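Local coordinates for tapirin (PDB 6N2B), which binds cellulose and probably attaches cells of an extremely thermophilic bacterium to it, at residues 286-291 against 306-310; 235-241 against 256-262; 291-297 against 311-317; 329-333 against 352-356. One frame throughout, in Å; residues are numbered along the deposited sequence.

Interaction 1 (286-291 against 306-310); sequences PNTLNA and YGYYK
Asn287 and Tyr309 both place CG anti to their own carbonyl carbon (chi1 -56° and -55°), which brings the amide of Asn287 up to the phenol end of Tyr309. Asn287 ND2 donates to Tyr309 OH at 3.1 Å. The bond is nearly straight, and the oxygen lies in the amide plane. Amide and ring planes stand 66° apart. Asn287 OD1 is hydrogen-bonded to Asn262, so the amide is gripped at both ends and its rotation is fixed. Leu289 CB reaches the edge of the same ring, 3.7 Å from Tyr309 CD1. The segments are neighbouring parallel rungs of the tapirin beta-helix, paired in register. Asn287, Leu289 and Tyr309 point into its interior, where Phe278 meets the Tyr309 ring edge-to-face. The backbone ladder is regular: Leu289 N donates to Tyr308 O at 3.1 Å, and Lys310 N to Leu289 O at 2.7 Å. Thr288, Asn290, Tyr308 and Lys310 line the outer face. There Asn290 and Lys310 lie side by side and point the same way, with Asn290 ND2 3.4 Å from Lys310 CD. One water donates to both Asn290 OD1, at 3.0 Å, and Tyr308 O, tying the side chain of one rung to the backbone of the next.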
loop_
_atom_site.group_PDB
_atom_site.type_symbol
_atom_site.label_atom_id
_atom_site.label_comp_id
_atom_site.label_asym_id
_atom_site.label_seq_id
_atom_site.Cartn_x
_atom_site.Cartn_y
_atom_site.Cartn_z
ATOM N N PRO A 286 7.646 0.698 -16.801
ATOM C CA PRO A 286 6.958 1.816 -16.143
ATOM C C PRO A 286 6.057 1.372 -14.992
ATOM O O PRO A 286 5.649 0.214 -14.883
ATOM C CB PRO A 286 6.133 2.440 -17.277
ATOM C CG PRO A 286 5.878 1.301 -18.212
ATOM C CD PRO A 286 7.065 0.385 -18.121
ATOM N N ASN A 287 5.748 2.339 -14.126
ATOM C CA ASN A 287 4.794 2.160 -13.047
ATOM C C ASN A 287 3.375 2.311 -13.573
ATOM O O ASN A 287 3.138 2.933 -14.611
ATOM C CB ASN A 287 5.005 3.187 -11.927
ATOM C CG ASN A 287 6.414 3.177 -11.356
ATOM O OD1 ASN A 287 7.065 2.129 -11.245
ATOM N ND2 ASN A 287 6.887 4.354 -10.977
ATOM N N THR A 288 2.421 1.729 -12.845
ATOM C CA THR A 288 1.019 2.085 -13.011
ATOM C C THR A 288 0.388 2.225 -11.633
ATOM O O THR A 288 0.725 1.476 -10.715
ATOM C CB THR A 288 0.223 1.058 -13.854
ATOM O OG1 THR A 288 0.306 -0.237 -13.265
ATOM C CG2 THR A 288 0.761 0.976 -15.262
ATOM N N LEU A 289 -0.520 3.187 -11.500
ATOM C CA LEU A 289 -1.370 3.329 -10.327
ATOM C C LEU A 289 -2.808 3.512 -10.788
ATOM O O LEU A 289 -3.083 4.388 -11.607
ATOM C CB LEU A 289 -0.934 4.525 -9.468
ATOM C CG LEU A 289 -1.968 4.992 -8.436
ATOM C CD1 LEU A 289 -2.084 4.007 -7.284
ATOM C CD2 LEU A 289 -1.616 6.372 -7.929
ATOM N N ASN A 290 -3.717 2.671 -10.298
ATOM C CA ASN A 290 -5.159 2.834 -10.500
ATOM C C ASN A 290 -5.787 2.863 -9.122
ATOM O O ASN A 290 -5.843 1.833 -8.439
ATOM C CB ASN A 290 -5.783 1.703 -11.314
ATOM C CG ASN A 290 -5.284 1.655 -12.725
ATOM O OD1 ASN A 290 -4.158 1.214 -12.988
ATOM N ND2 ASN A 290 -6.126 2.095 -13.661
ATOM N N ALA A 291 -6.247 4.028 -8.705
ATOM C CA ALA A 291 -6.762 4.169 -7.360
ATOM C C ALA A 291 -8.107 4.860 -7.412
ATOM O O ALA A 291 -8.354 5.720 -8.258
ATOM C CB ALA A 291 -5.802 4.944 -6.456
ATOM N N TYR A 306 7.657 7.838 -16.505
ATOM C CA TYR A 306 7.367 6.547 -17.096
ATOM C C TYR A 306 6.414 5.829 -16.163
ATOM O O TYR A 306 6.799 5.022 -15.313
ATOM C CB TYR A 306 8.652 5.825 -17.443
ATOM C CG TYR A 306 9.259 6.572 -18.606
ATOM C CD1 TYR A 306 8.456 6.963 -19.682
ATOM C CD2 TYR A 306 10.593 6.979 -18.601
ATOM C CE1 TYR A 306 8.975 7.689 -20.741
ATOM C CE2 TYR A 306 11.124 7.709 -19.668
ATOM C CZ TYR A 306 10.308 8.060 -20.731
ATOM O OH TYR A 306 10.823 8.780 -21.783
ATOM N N GLY A 307 5.150 6.200 -16.304
ATOM C CA GLY A 307 4.084 5.685 -15.486
ATOM C C GLY A 307 2.756 6.253 -15.926
ATOM O O GLY A 307 2.691 7.369 -16.449
ATOM N N TYR A 308 1.692 5.486 -15.729
ATOM C CA TYR A 308 0.333 5.946 -15.962
ATOM C C TYR A 308 -0.389 5.882 -14.628
ATOM O O TYR A 308 -0.670 4.792 -14.117
ATOM C CB TYR A 308 -0.355 5.098 -17.028
ATOM C CG TYR A 308 0.233 5.340 -18.391
ATOM C CD1 TYR A 308 1.423 4.715 -18.780
ATOM C CD2 TYR A 308 -0.379 6.221 -19.287
ATOM C CE1 TYR A 308 1.983 4.946 -20.032
ATOM C CE2 TYR A 308 0.168 6.464 -20.544
ATOM C CZ TYR A 308 1.348 5.825 -20.912
ATOM O OH TYR A 308 1.890 6.069 -22.161
ATOM N N TYR A 309 -0.677 7.044 -14.065
ATOM C CA TYR A 309 -1.252 7.171 -12.738
ATOM C C TYR A 309 -2.681 7.678 -12.861
ATOM O O TYR A 309 -2.906 8.789 -13.342
ATOM C CB TYR A 309 -0.411 8.132 -11.910
ATOM C CG TYR A 309 1.048 7.767 -11.843
ATOM C CD1 TYR A 309 1.520 6.892 -10.864
ATOM C CD2 TYR A 309 1.964 8.305 -12.737
ATOM C CE1 TYR A 309 2.862 6.561 -10.789
ATOM C CE2 TYR A 309 3.317 7.974 -12.670
ATOM C CZ TYR A 309 3.762 7.104 -11.692
ATOM O OH TYR A 309 5.107 6.766 -11.606
ATOM N N LYS A 310 -3.637 6.880 -12.408
ATOM C CA LYS A 310 -5.043 7.246 -12.423
ATOM C C LYS A 310 -5.586 7.303 -11.000
ATOM O O LYS A 310 -5.408 6.364 -10.219
ATOM C CB LYS A 310 -5.856 6.249 -13.257
ATOM C CG LYS A 310 -5.349 6.095 -14.694
ATOM C CD LYS A 310 -6.140 5.026 -15.443
ATOM C CE LYS A 310 -5.372 4.455 -16.634
ATOM N NZ LYS A 310 -5.726 5.092 -17.937
HETATM O O HOH W 1 -3.044 2.972 -15.144
#

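Interaction 2 (235-241 against 256-262); sequences QTQGEFK and IVNGGGN
Gln235 pairs in parallel with Ile256, its CA 3.2 Å from Ile256 O. Thr236 continues the ladder: its N donates to Ile256 O, and its O accepts from Asn258 N at 2.9 Å. Thr236 holds OG1 between the backbone N and the carbonyl carbon (chi1 64°), which lays it alongside Val257, 3.6 Å from CG1. OG1 also donates to a water. Gly238 N is a second donor to this water, which in turn donates to Asn258 O and Asn262 OD1. Gly238 lies in the turn between strands, and its backbone angles call for glycine. In the same turn of the beta-helix, Glu239 N bonds to Gly260 O at 3.1 Å. Asn285 holds the carboxylate of Glu239. Phe240 N donates to Asn262 OD1 at 2.7 Å, in the carbonyl plane, while Asn262 ND2 reaches back to Asn258 O at 3.1 Å. Without this amide, as with a leucine here, Phe240 N is likely to lose its acceptor, the water to have one acceptor fewer, and the glycine-rich turn to be less firmly held. Asn262 thus works as a side-chain stand-in for backbone pairing, and together with the water it satisfies buried polar groups where the ladder is interrupted.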
loop_
_atom_site.group_PDB
_atom_site.type_symbol
_atom_site.label_atom_id
_atom_site.label_comp_id
_atom_site.label_asym_id
_atom_site.label_seq_id
_atom_site.Cartn_x
_atom_site.Cartn_y
_atom_site.Cartn_z
ATOM N N GLN A 235 8.459 1.780 2.113
ATOM C CA GLN A 235 9.449 1.982 1.070
ATOM C C GLN A 235 9.623 0.674 0.318
ATOM O O GLN A 235 10.037 -0.335 0.902
ATOM C CB GLN A 235 10.776 2.460 1.654
ATOM C CG GLN A 235 11.941 2.364 0.686
ATOM C CD GLN A 235 13.232 2.929 1.272
ATOM O OE1 GLN A 235 13.665 4.025 0.901
ATOM N NE2 GLN A 235 13.851 2.183 2.191
ATOM N N THR A 236 9.310 0.704 -0.970
ATOM C CA THR A 236 9.369 -0.454 -1.843
ATOM C C THR A 236 10.532 -0.295 -2.809
ATOM O O THR A 236 10.728 0.783 -3.380
ATOM C CB THR A 236 8.054 -0.603 -2.611
ATOM O OG1 THR A 236 7.869 0.525 -3.484
ATOM C CG2 THR A 236 6.885 -0.687 -1.636
ATOM N N GLN A 237 11.300 -1.372 -2.996
ATOM C CA GLN A 237 12.546 -1.328 -3.756
ATOM C C GLN A 237 12.428 -1.948 -5.150
ATOM O O GLN A 237 13.389 -2.526 -5.656
ATOM C CB GLN A 237 13.665 -2.005 -2.967
ATOM C CG GLN A 237 13.382 -3.441 -2.562
ATOM C CD GLN A 237 14.555 -4.094 -1.809
ATOM O OE1 GLN A 237 14.357 -4.727 -0.764
ATOM N NE2 GLN A 237 15.774 -3.955 -2.349
ATOM N N GLY A 238 11.279 -1.829 -5.784
ATOM C CA GLY A 238 11.159 -2.261 -7.160
ATOM C C GLY A 238 10.239 -3.459 -7.291
ATOM O O GLY A 238 10.125 -4.295 -6.382
ATOM N N GLU A 239 9.557 -3.534 -8.438
ATOM C CA GLU A 239 8.643 -4.630 -8.766
ATOM C C GLU A 239 7.624 -4.865 -7.659
ATOM O O GLU A 239 7.309 -6.007 -7.310
ATOM C CB GLU A 239 9.404 -5.926 -9.059
ATOM C CG GLU A 239 10.254 -5.906 -10.307
ATOM C CD GLU A 239 9.452 -5.760 -11.583
ATOM O OE1 GLU A 239 8.265 -6.169 -11.608
ATOM O OE2 GLU A 239 10.029 -5.240 -12.566
ATOM N N PHE A 240 7.115 -3.783 -7.082
ATOM C CA PHE A 240 6.087 -3.895 -6.060
ATOM C C PHE A 240 4.712 -3.808 -6.712
ATOM O O PHE A 240 4.447 -2.884 -7.480
ATOM C CB PHE A 240 6.249 -2.808 -5.002
ATOM C CG PHE A 240 5.152 -2.806 -3.987
ATOM C CD1 PHE A 240 5.204 -3.657 -2.896
ATOM C CD2 PHE A 240 4.056 -1.980 -4.135
ATOM C CE1 PHE A 240 4.183 -3.669 -1.959
ATOM C CE2 PHE A 240 3.040 -1.987 -3.211
ATOM C CZ PHE A 240 3.098 -2.832 -2.121
ATOM N N LYS A 241 3.842 -4.773 -6.416
ATOM C CA LYS A 241 2.520 -4.827 -7.033
ATOM C C LYS A 241 1.443 -5.066 -5.985
ATOM O O LYS A 241 1.558 -5.966 -5.146
ATOM C CB LYS A 241 2.449 -5.907 -8.107
ATOM C CG LYS A 241 3.149 -5.509 -9.374
ATOM C CD LYS A 241 3.476 -6.723 -10.217
ATOM C CE LYS A 241 3.524 -6.391 -11.689
ATOM N NZ LYS A 241 4.552 -5.353 -11.974
ATOM N N ILE A 256 7.426 5.724 -0.112
ATOM C CA ILE A 256 8.389 5.898 -1.188
ATOM C C ILE A 256 8.347 4.648 -2.043
ATOM O O ILE A 256 8.733 3.565 -1.592
ATOM C CB ILE A 256 9.803 6.146 -0.656
ATOM C CG1 ILE A 256 9.790 7.218 0.456
ATOM C CG2 ILE A 256 10.734 6.476 -1.808
ATOM C CD1 ILE A 256 9.481 8.649 0.002
ATOM N N VAL A 257 7.893 4.792 -3.280
ATOM C CA VAL A 257 7.886 3.701 -4.247
ATOM C C VAL A 257 9.064 3.923 -5.192
ATOM O O VAL A 257 9.073 4.887 -5.962
ATOM C CB VAL A 257 6.553 3.636 -5.001
ATOM C CG1 VAL A 257 6.616 2.597 -6.116
ATOM C CG2 VAL A 257 5.413 3.341 -4.027
ATOM N N ASN A 258 10.063 3.040 -5.133
ATOM C CA ASN A 258 11.281 3.160 -5.926
ATOM C C ASN A 258 11.284 2.161 -7.077
ATOM O O ASN A 258 10.530 1.183 -7.082
ATOM C CB ASN A 258 12.526 2.941 -5.065
ATOM C CG ASN A 258 12.804 4.103 -4.123
ATOM O OD1 ASN A 258 12.542 5.265 -4.442
ATOM N ND2 ASN A 258 13.340 3.790 -2.951
ATOM N N GLY A 259 12.161 2.422 -8.057
ATOM C CA GLY A 259 12.344 1.536 -9.195
ATOM C C GLY A 259 11.154 1.523 -10.143
ATOM O O GLY A 259 10.238 2.344 -10.056
ATOM N N GLY A 260 11.180 0.550 -11.059
ATOM C CA GLY A 260 10.135 0.369 -12.040
ATOM C C GLY A 260 9.329 -0.909 -11.847
ATOM O O GLY A 260 9.509 -1.673 -10.906
ATOM N N GLY A 261 8.417 -1.136 -12.789
ATOM C CA GLY A 261 7.595 -2.327 -12.742
ATOM C C GLY A 261 6.612 -2.373 -11.602
ATOM O O GLY A 261 6.065 -3.443 -11.307
ATOM N N ASN A 262 6.374 -1.246 -10.944
ATOM C CA ASN A 262 5.376 -1.188 -9.894
ATOM C C ASN A 262 4.002 -0.954 -10.479
ATOM O O ASN A 262 3.829 -0.155 -11.403
ATOM C CB ASN A 262 5.714 -0.084 -8.911
ATOM C CG ASN A 262 7.107 -0.184 -8.441
ATOM O OD1 ASN A 262 7.486 -1.166 -7.793
ATOM N ND2 ASN A 262 7.912 0.808 -8.788
HETATM O O HOH W 2 8.910 -0.226 -5.618
#

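Interaction 3 (291-297 against 311-317); sequences ANKIYTG and ANEIYSD
Lys293 and Glu313 run out side by side on one face of paired strands, both extended beyond CG. Their aliphatic parts touch, with Lys293 CG 3.9 Å from Glu313 CD. The charged ends stay short of a salt bridge, Lys293 NZ being 4.1 Å from Glu313 OE2, and a water links NZ to Glu313 OE1 instead. Tyr315 OH also donates to OE1, at 2.6 Å, from above the carboxylate plane. A second water ties OE2 to the amides of Asn292 and Asn312. With a serine at Glu313, the Tyr315 hydroxyl and the water on OE1 would probably lose this acceptor and Lys293 its nearby counter-charge, while the other water would keep Asn292 OD1. Tyr295 puts CG anti to the backbone N (chi1 165°), which sends its ring along the strand to Asp317. Tyr295 OH donates to Asp317 OD2 at 3.0 Å, with ring and carboxylate planes 89° apart. Tyr405 bonds the other oxygen, OD1. Inside the beta-helix, Ile294 CD1 packs on Ala311 CB at 3.6 Å, and its CG2 branch meets Ile314 CD1. Farther along, Ser316 OG donates to Thr296 OG1, which in turn donates a hydrogen bond to Gly297 O. Strand 293-296 lies beside strand 314-316, which strand 333-336 flanks in turn; helix 408-413 covers the outer face, Ile409 touching both Tyr295 and Tyr315.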
loop_
_atom_site.group_PDB
_atom_site.type_symbol
_atom_site.label_atom_id
_atom_site.label_comp_id
_atom_site.label_asym_id
_atom_site.label_seq_id
_atom_site.Cartn_x
_atom_site.Cartn_y
_atom_site.Cartn_z
ATOM N N ALA A 291 -6.247 4.028 -8.705
ATOM C CA ALA A 291 -6.762 4.169 -7.360
ATOM C C ALA A 291 -8.107 4.860 -7.412
ATOM O O ALA A 291 -8.354 5.720 -8.258
ATOM C CB ALA A 291 -5.802 4.944 -6.456
ATOM N N ASN A 292 -8.982 4.445 -6.507
ATOM C CA ASN A 292 -10.300 5.054 -6.418
ATOM C C ASN A 292 -10.196 6.432 -5.771
ATOM O O ASN A 292 -10.376 7.456 -6.434
ATOM C CB ASN A 292 -11.233 4.123 -5.644
ATOM C CG ASN A 292 -12.647 4.630 -5.603
ATOM O OD1 ASN A 292 -13.026 5.496 -6.392
ATOM N ND2 ASN A 292 -13.440 4.108 -4.676
ATOM N N LYS A 293 -9.882 6.479 -4.480
ATOM C CA LYS A 293 -9.707 7.732 -3.755
ATOM C C LYS A 293 -8.298 7.783 -3.172
ATOM O O LYS A 293 -7.820 6.800 -2.600
ATOM C CB LYS A 293 -10.763 7.877 -2.656
ATOM C CG LYS A 293 -12.132 7.338 -3.045
ATOM C CD LYS A 293 -13.166 7.553 -1.954
ATOM C CE LYS A 293 -14.466 6.810 -2.263
ATOM N NZ LYS A 293 -15.622 7.346 -1.483
ATOM N N ILE A 294 -7.630 8.914 -3.354
ATOM C CA ILE A 294 -6.305 9.160 -2.807
ATOM C C ILE A 294 -6.372 10.396 -1.928
ATOM O O ILE A 294 -6.979 11.404 -2.314
ATOM C CB ILE A 294 -5.256 9.376 -3.916
ATOM C CG1 ILE A 294 -5.166 8.159 -4.833
ATOM C CG2 ILE A 294 -3.899 9.746 -3.303
ATOM C CD1 ILE A 294 -4.117 8.311 -5.920
ATOM N N TYR A 295 -5.745 10.330 -0.757
ATOM C CA TYR A 295 -5.520 11.519 0.054
ATOM C C TYR A 295 -4.051 11.581 0.437
ATOM O O TYR A 295 -3.462 10.567 0.821
ATOM C CB TYR A 295 -6.397 11.541 1.328
ATOM C CG TYR A 295 -5.934 12.555 2.370
ATOM C CD1 TYR A 295 -6.344 13.889 2.310
ATOM C CD2 TYR A 295 -5.075 12.186 3.406
ATOM C CE1 TYR A 295 -5.913 14.830 3.250
ATOM C CE2 TYR A 295 -4.642 13.118 4.342
ATOM C CZ TYR A 295 -5.067 14.436 4.258
ATOM O OH TYR A 295 -4.637 15.361 5.183
ATOM N N THR A 296 -3.455 12.764 0.320
ATOM C CA THR A 296 -2.161 13.035 0.938
ATOM C C THR A 296 -2.250 14.268 1.828
ATOM O O THR A 296 -3.082 15.159 1.618
ATOM C CB THR A 296 -1.034 13.260 -0.078
ATOM O OG1 THR A 296 -0.993 14.647 -0.438
ATOM C CG2 THR A 296 -1.234 12.424 -1.315
ATOM N N GLY A 297 -1.371 14.310 2.827
ATOM C CA GLY A 297 -1.203 15.481 3.666
ATOM C C GLY A 297 -0.259 16.486 3.042
ATOM O O GLY A 297 -0.091 16.540 1.818
ATOM N N ALA A 311 -6.245 8.399 -10.661
ATOM C CA ALA A 311 -7.098 8.449 -9.484
ATOM C C ALA A 311 -8.475 8.946 -9.905
ATOM O O ALA A 311 -8.596 9.792 -10.793
ATOM C CB ALA A 311 -6.520 9.359 -8.393
ATOM N N ASN A 312 -9.517 8.411 -9.282
ATOM C CA ASN A 312 -10.846 8.934 -9.553
ATOM C C ASN A 312 -11.150 10.152 -8.694
ATOM O O ASN A 312 -11.788 11.100 -9.163
ATOM C CB ASN A 312 -11.895 7.856 -9.329
ATOM C CG ASN A 312 -13.086 8.048 -10.223
ATOM O OD1 ASN A 312 -12.963 8.012 -11.454
ATOM N ND2 ASN A 312 -14.252 8.277 -9.618
ATOM N N GLU A 313 -10.738 10.122 -7.427
ATOM C CA GLU A 313 -10.772 11.275 -6.541
ATOM C C GLU A 313 -9.372 11.445 -5.997
ATOM O O GLU A 313 -8.695 10.448 -5.720
ATOM C CB GLU A 313 -11.762 11.098 -5.392
ATOM C CG GLU A 313 -12.990 10.300 -5.772
ATOM C CD GLU A 313 -14.060 10.253 -4.678
ATOM O OE1 GLU A 313 -13.885 10.902 -3.614
ATOM O OE2 GLU A 313 -15.086 9.558 -4.892
ATOM N N ILE A 314 -8.924 12.697 -5.874
ATOM C CA ILE A 314 -7.613 13.012 -5.302
ATOM C C ILE A 314 -7.774 14.241 -4.422
ATOM O O ILE A 314 -8.293 15.265 -4.869
ATOM C CB ILE A 314 -6.530 13.229 -6.387
ATOM C CG1 ILE A 314 -5.278 13.905 -5.818
ATOM C CG2 ILE A 314 -7.054 14.047 -7.539
ATOM C CD1 ILE A 314 -4.492 13.049 -4.853
ATOM N N TYR A 315 -7.361 14.135 -3.167
ATOM C CA TYR A 315 -7.396 15.254 -2.237
ATOM C C TYR A 315 -6.018 15.416 -1.633
ATOM O O TYR A 315 -5.411 14.430 -1.206
ATOM C CB TYR A 315 -8.425 15.032 -1.130
ATOM C CG TYR A 315 -9.778 14.603 -1.639
ATOM C CD1 TYR A 315 -10.677 15.533 -2.128
ATOM C CD2 TYR A 315 -10.154 13.265 -1.638
ATOM C CE1 TYR A 315 -11.933 15.142 -2.600
ATOM C CE2 TYR A 315 -11.400 12.870 -2.094
ATOM C CZ TYR A 315 -12.283 13.813 -2.584
ATOM O OH TYR A 315 -13.515 13.439 -3.058
ATOM N N SER A 316 -5.518 16.647 -1.591
ATOM C CA SER A 316 -4.157 16.824 -1.113
ATOM C C SER A 316 -3.978 18.177 -0.449
ATOM O O SER A 316 -4.263 19.219 -1.048
ATOM C CB SER A 316 -3.150 16.674 -2.245
ATOM O OG SER A 316 -1.842 16.740 -1.716
ATOM N N ASP A 317 -3.491 18.147 0.786
ATOM C CA ASP A 317 -3.129 19.344 1.528
ATOM C C ASP A 317 -1.785 19.919 1.082
ATOM O O ASP A 317 -1.304 20.881 1.694
ATOM C CB ASP A 317 -3.111 19.035 3.028
ATOM C CG ASP A 317 -4.508 18.797 3.596
ATOM O OD1 ASP A 317 -5.496 19.098 2.893
ATOM O OD2 ASP A 317 -4.631 18.317 4.746
HETATM O O HOH W 3 -15.004 7.485 -6.580
HETATM O O HOH W 4 -15.378 10.581 -1.458
#

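Interaction 4 (329-333 against 352-356); sequences EIGSI and GATLY
Ala353 CB points at the corner of the neighbouring rung, 3.4 Å from Ser332 O and 3.5 Å from Ile330 O. Within this pair of segments the methyl group meets backbone carbonyls. Next to it, Thr354 N donates to Ser332 O at 3.2 Å. The N-H points fairly straight at the oxygen but comes from above the carbonyl plane. Ile333 CA adds a CA-H...O contact to Thr354 O at 3.3 Å. Side chains meet more loosely. Ile330 CD1 comes within 4.2 Å of Leu355 CD1. Ile333 CG1, anti to the backbone N (chi1 -167°), runs over Thr354 O at 3.7 Å and approaches the edge of the Tyr356 ring, 4.4 Å from CE1. These contacts lie at a corner of one coil of the beta-helix. The chain turns at Gly331 and Ser332 and passes from one face of the solenoid to the next, and Ile333 opens the parallel pairing with Thr354. Gly352, whose backbone angles call for glycine, precedes Ala353 and strand 354-356. Outside this first shell, Ile349 lies against both Ile330 and Leu355, while Ile314 of the preceding rung touches Ile330. Leu355 rests on Leu376 of the following rung. The Tyr356 ring meets that of Phe402, with planes about 55° apart, and Tyr356 also touches Val377 and Pro403.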
loop_
_atom_site.group_PDB
_atom_site.type_symbol
_atom_site.label_atom_id
_atom_site.label_comp_id
_atom_site.label_asym_id
_atom_site.label_seq_id
_atom_site.Cartn_x
_atom_site.Cartn_y
_atom_site.Cartn_z
ATOM N N GLU A 329 -4.054 11.068 -14.558
ATOM C CA GLU A 329 -5.433 11.344 -14.956
ATOM C C GLU A 329 -6.349 11.404 -13.741
ATOM O O GLU A 329 -6.312 10.511 -12.889
ATOM C CB GLU A 329 -5.969 10.279 -15.906
ATOM C CG GLU A 329 -5.082 9.936 -17.077
ATOM C CD GLU A 329 -5.844 9.141 -18.123
ATOM O OE1 GLU A 329 -6.900 8.548 -17.769
ATOM O OE2 GLU A 329 -5.399 9.132 -19.294
ATOM N N ILE A 330 -7.199 12.426 -13.688
ATOM C CA ILE A 330 -8.209 12.560 -12.650
ATOM C C ILE A 330 -9.565 12.216 -13.250
ATOM O O ILE A 330 -10.044 12.906 -14.159
ATOM C CB ILE A 330 -8.214 13.971 -12.054
ATOM C CG1 ILE A 330 -6.825 14.309 -11.511
ATOM C CG2 ILE A 330 -9.275 14.078 -10.963
ATOM C CD1 ILE A 330 -6.678 15.746 -11.127
ATOM N N GLY A 331 -10.198 11.163 -12.725
ATOM C CA GLY A 331 -11.396 10.635 -13.354
ATOM C C GLY A 331 -12.675 11.337 -12.964
ATOM O O GLY A 331 -13.620 11.383 -13.758
ATOM N N SER A 332 -12.726 11.911 -11.763
ATOM C CA SER A 332 -13.970 12.513 -11.304
ATOM C C SER A 332 -13.787 13.824 -10.530
ATOM O O SER A 332 -14.495 14.797 -10.813
ATOM C CB SER A 332 -14.744 11.499 -10.471
ATOM O OG SER A 332 -15.983 12.032 -10.060
ATOM N N ILE A 333 -12.875 13.894 -9.556
ATOM C CA ILE A 333 -12.739 15.124 -8.764
ATOM C C ILE A 333 -11.332 15.243 -8.188
ATOM O O ILE A 333 -10.679 14.245 -7.869
ATOM C CB ILE A 333 -13.815 15.194 -7.650
ATOM C CG1 ILE A 333 -13.883 16.593 -7.053
ATOM C CG2 ILE A 333 -13.532 14.179 -6.583
ATOM C CD1 ILE A 333 -15.100 16.806 -6.169
ATOM N N GLY A 352 -16.200 15.064 -17.537
ATOM C CA GLY A 352 -17.062 15.038 -16.384
ATOM C C GLY A 352 -16.383 15.389 -15.078
ATOM O O GLY A 352 -17.076 15.680 -14.096
ATOM N N ALA A 353 -15.053 15.389 -15.045
ATOM C CA ALA A 353 -14.300 15.630 -13.826
ATOM C C ALA A 353 -14.075 17.126 -13.600
ATOM O O ALA A 353 -14.128 17.938 -14.529
ATOM C CB ALA A 353 -12.958 14.895 -13.884
ATOM N N THR A 354 -13.822 17.479 -12.339
ATOM C CA THR A 354 -13.438 18.835 -11.964
ATOM C C THR A 354 -12.230 18.778 -11.046
ATOM O O THR A 354 -12.254 18.084 -10.029
ATOM C CB THR A 354 -14.575 19.589 -11.258
ATOM O OG1 THR A 354 -15.718 19.686 -12.124
ATOM C CG2 THR A 354 -14.121 20.976 -10.899
ATOM N N LEU A 355 -11.179 19.500 -11.401
ATOM C CA LEU A 355 -10.048 19.725 -10.512
ATOM C C LEU A 355 -10.172 21.107 -9.876
ATOM O O LEU A 355 -10.445 22.088 -10.574
ATOM C CB LEU A 355 -8.729 19.610 -11.283
ATOM C CG LEU A 355 -7.481 20.120 -10.541
ATOM C CD1 LEU A 355 -7.340 19.431 -9.199
ATOM C CD2 LEU A 355 -6.201 19.935 -11.348
ATOM N N TYR A 356 -9.981 21.187 -8.561
ATOM C CA TYR A 356 -9.788 22.457 -7.869
ATOM C C TYR A 356 -8.390 22.472 -7.284
ATOM O O TYR A 356 -7.993 21.516 -6.616
ATOM C CB TYR A 356 -10.798 22.672 -6.742
ATOM C CG TYR A 356 -12.250 22.469 -7.122
ATOM C CD1 TYR A 356 -12.786 21.182 -7.224
ATOM C CD2 TYR A 356 -13.096 23.562 -7.352
ATOM C CE1 TYR A 356 -14.114 20.981 -7.551
ATOM C CE2 TYR A 356 -14.437 23.369 -7.684
ATOM C CZ TYR A 356 -14.937 22.072 -7.784
ATOM O OH TYR A 356 -16.254 21.855 -8.121
#

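The four contacts join rungs of one beta-helix. Interactions 1 and 3 share Ala291: the same two coils pair before the corner and again after it, and Leu289 CD2 packs on Ile294 CD1 at 3.7 Å across the bend. Interaction 2 touches interaction 1 through Asn262 O, which lies 2.8 Å from Thr288 N. On the other side, interaction 4 meets interaction 3, with Asn312 O 3.0 Å from Ile333 N, and interaction 1, with Tyr309 O 2.8 Å from Glu329 N. The centres of interactions 2 and 4 are about 26 Å apart, and the two do not touch. All four lie away from the calcium site, which includes Asp429 and Glu465.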